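Local coordinates for ribosome maturation protein SDO1 homolog (Methanothermobacter thermautotrophicus, PDB 2WBM) that probably takes part in ribosome maturation as an archaeal SBDS homologue and is linked to RNA and ribosome binding, at residues V41-D46 / D62-Q67. Sequence-based numbering, arbitrary orientation.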
loop_
_atom_site.group_PDB
_atom_site.type_symbol
_atom_site.label_atom_id
_atom_site.label_comp_id
_atom_site.label_asym_id
_atom_site.label_seq_id
_atom_site.Cartn_x
_atom_site.Cartn_y
_atom_site.Cartn_z
ATOM N N VAL A 41 -5.874 22.903 6.104
ATOM C CA VAL A 41 -6.026 22.716 4.658
ATOM C C VAL A 41 -6.778 21.427 4.368
ATOM O O VAL A 41 -6.776 20.510 5.189
ATOM C CB VAL A 41 -4.642 22.713 3.922
ATOM C CG1 VAL A 41 -4.068 24.135 3.887
ATOM C CG2 VAL A 41 -3.637 21.704 4.574
ATOM N N LEU A 42 -7.448 21.382 3.219
ATOM C CA LEU A 42 -8.213 20.214 2.801
ATOM C C LEU A 42 -7.344 19.441 1.834
ATOM O O LEU A 42 -6.886 20.002 0.827
ATOM C CB LEU A 42 -9.508 20.640 2.108
ATOM C CG LEU A 42 -10.551 21.198 3.083
ATOM C CD1 LEU A 42 -11.691 21.905 2.328
ATOM C CD2 LEU A 42 -11.090 20.035 3.913
ATOM N N VAL A 43 -7.099 18.174 2.153
ATOM C CA VAL A 43 -6.104 17.380 1.427
ATOM C C VAL A 43 -6.555 15.957 1.093
ATOM O O VAL A 43 -7.388 15.358 1.780
ATOM C CB VAL A 43 -4.723 17.305 2.196
ATOM C CG1 VAL A 43 -4.088 18.693 2.355
ATOM C CG2 VAL A 43 -4.873 16.608 3.561
ATOM N N ASP A 44 -5.993 15.420 0.013
ATOM C CA ASP A 44 -6.137 14.021 -0.337
ATOM C C ASP A 44 -5.399 13.212 0.741
ATOM O O ASP A 44 -4.212 13.443 0.961
ATOM C CB ASP A 44 -5.490 13.780 -1.707
ATOM C CG ASP A 44 -5.647 12.361 -2.197
ATOM O OD1 ASP A 44 -5.177 11.427 -1.512
ATOM O OD2 ASP A 44 -6.201 12.172 -3.307
ATOM N N PRO A 45 -6.096 12.274 1.415
ATOM C CA PRO A 45 -5.454 11.619 2.561
ATOM C C PRO A 45 -4.305 10.695 2.136
ATOM O O PRO A 45 -3.291 10.604 2.849
ATOM C CB PRO A 45 -6.597 10.812 3.192
ATOM C CG PRO A 45 -7.556 10.560 2.069
ATOM C CD PRO A 45 -7.498 11.841 1.251
ATOM N N ASP A 46 -4.453 10.040 0.987
ATOM C CA ASP A 46 -3.419 9.123 0.495
ATOM C C ASP A 46 -2.180 9.929 0.103
ATOM O O ASP A 46 -1.061 9.601 0.491
ATOM C CB ASP A 46 -3.922 8.332 -0.707
ATOM C CG ASP A 46 -5.003 7.334 -0.340
ATOM O OD1 ASP A 46 -4.916 6.706 0.739
ATOM O OD2 ASP A 46 -5.940 7.168 -1.146
ATOM N N ASP A 62 -0.651 18.594 -5.857
ATOM C CA ASP A 62 -1.484 17.404 -6.004
ATOM C C ASP A 62 -2.149 16.977 -4.682
ATOM O O ASP A 62 -3.166 16.292 -4.692
ATOM C CB ASP A 62 -0.698 16.274 -6.648
ATOM C CG ASP A 62 -0.313 16.593 -8.101
ATOM O OD1 ASP A 62 -1.073 17.307 -8.800
ATOM O OD2 ASP A 62 0.755 16.150 -8.532
ATOM N N VAL A 63 -1.570 17.387 -3.562
ATOM C CA VAL A 63 -2.111 17.052 -2.241
ATOM C C VAL A 63 -3.380 17.875 -1.929
ATOM O O VAL A 63 -4.354 17.345 -1.389
ATOM C CB VAL A 63 -1.051 17.254 -1.131
ATOM C CG1 VAL A 63 -1.648 16.972 0.243
ATOM C CG2 VAL A 63 0.151 16.351 -1.357
ATOM N N LEU A 64 -3.361 19.162 -2.285
ATOM C CA LEU A 64 -4.442 20.095 -1.905
ATOM C C LEU A 64 -5.718 19.908 -2.704
ATOM O O LEU A 64 -5.682 19.877 -3.916
ATOM C CB LEU A 64 -3.977 21.547 -2.058
ATOM C CG LEU A 64 -3.012 21.997 -0.962
ATOM C CD1 LEU A 64 -2.223 23.201 -1.441
ATOM C CD2 LEU A 64 -3.763 22.322 0.350
ATOM N N ALA A 65 -6.853 19.827 -2.008
ATOM C CA ALA A 65 -8.166 19.820 -2.666
ATOM C C ALA A 65 -8.502 21.205 -3.280
ATOM O O ALA A 65 -9.102 21.294 -4.360
ATOM C CB ALA A 65 -9.237 19.428 -1.660
ATOM N N VAL A 66 -8.131 22.250 -2.543
ATOM C CA VAL A 66 -8.206 23.654 -2.995
ATOM C C VAL A 66 -6.982 24.358 -2.426
ATOM O O VAL A 66 -6.500 24.005 -1.346
ATOM C CB VAL A 66 -9.507 24.394 -2.506
ATOM C CG1 VAL A 66 -10.743 23.852 -3.216
ATOM C CG2 VAL A 66 -9.664 24.293 -0.975
ATOM N N GLN A 67 -6.469 25.354 -3.143
ATOM C CA GLN A 67 -5.279 26.066 -2.662
ATOM C C GLN A 67 -5.682 27.217 -1.750
ATOM O O GLN A 67 -5.516 28.380 -2.105
ATOM C CB GLN A 67 -4.430 26.568 -3.840
ATOM C CG GLN A 67 -3.955 25.451 -4.752
ATOM C CD GLN A 67 -3.036 25.951 -5.861
ATOM O OE1 GLN A 67 -2.773 27.147 -5.974
ATOM N NE2 GLN A 67 -2.575 25.035 -6.706
HETATM O O HOH W 1 -7.215 23.619 1.518
#
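The flat groups of L42 and A65, and of V63 and D44, are backbone peptides. A65 N donates to L42 O at 2.8 Å, coming from 32° out of that carbonyl's plane. D44 N meets V63 O at 2.9 Å, almost straight on the carbonyl. The two bonds flank V43 and L64, a single antiparallel bridge of the non-hydrogen-bonded kind. V43 CA also makes a CH...O contact with V63 O at 3.3 Å. A water joins L42 N to V66 O and continues the link.

V43 and V63 run alongside each other, CG1 to CG1 at 3.7 Å. V63 CG1 stands opposite its own backbone N (chi1 177°), which sets it beside V43. L64 bends back so that CD2 touches V41 CB at 3.7 Å. The methyl of A65 rests near L42 CB at 4.0 Å.

D44 is the N-cap of helix 45-52: OD1 bonds L47 N, and OD2 bonds H20. The segment after helix 60-63 borders the outer edge of strand 37-43, whose other edge pairs with strand 28-34. V63 packs on helix 45-52, and V41 and L64 both pack on helix 93-103 of the SBDS N-terminal domain.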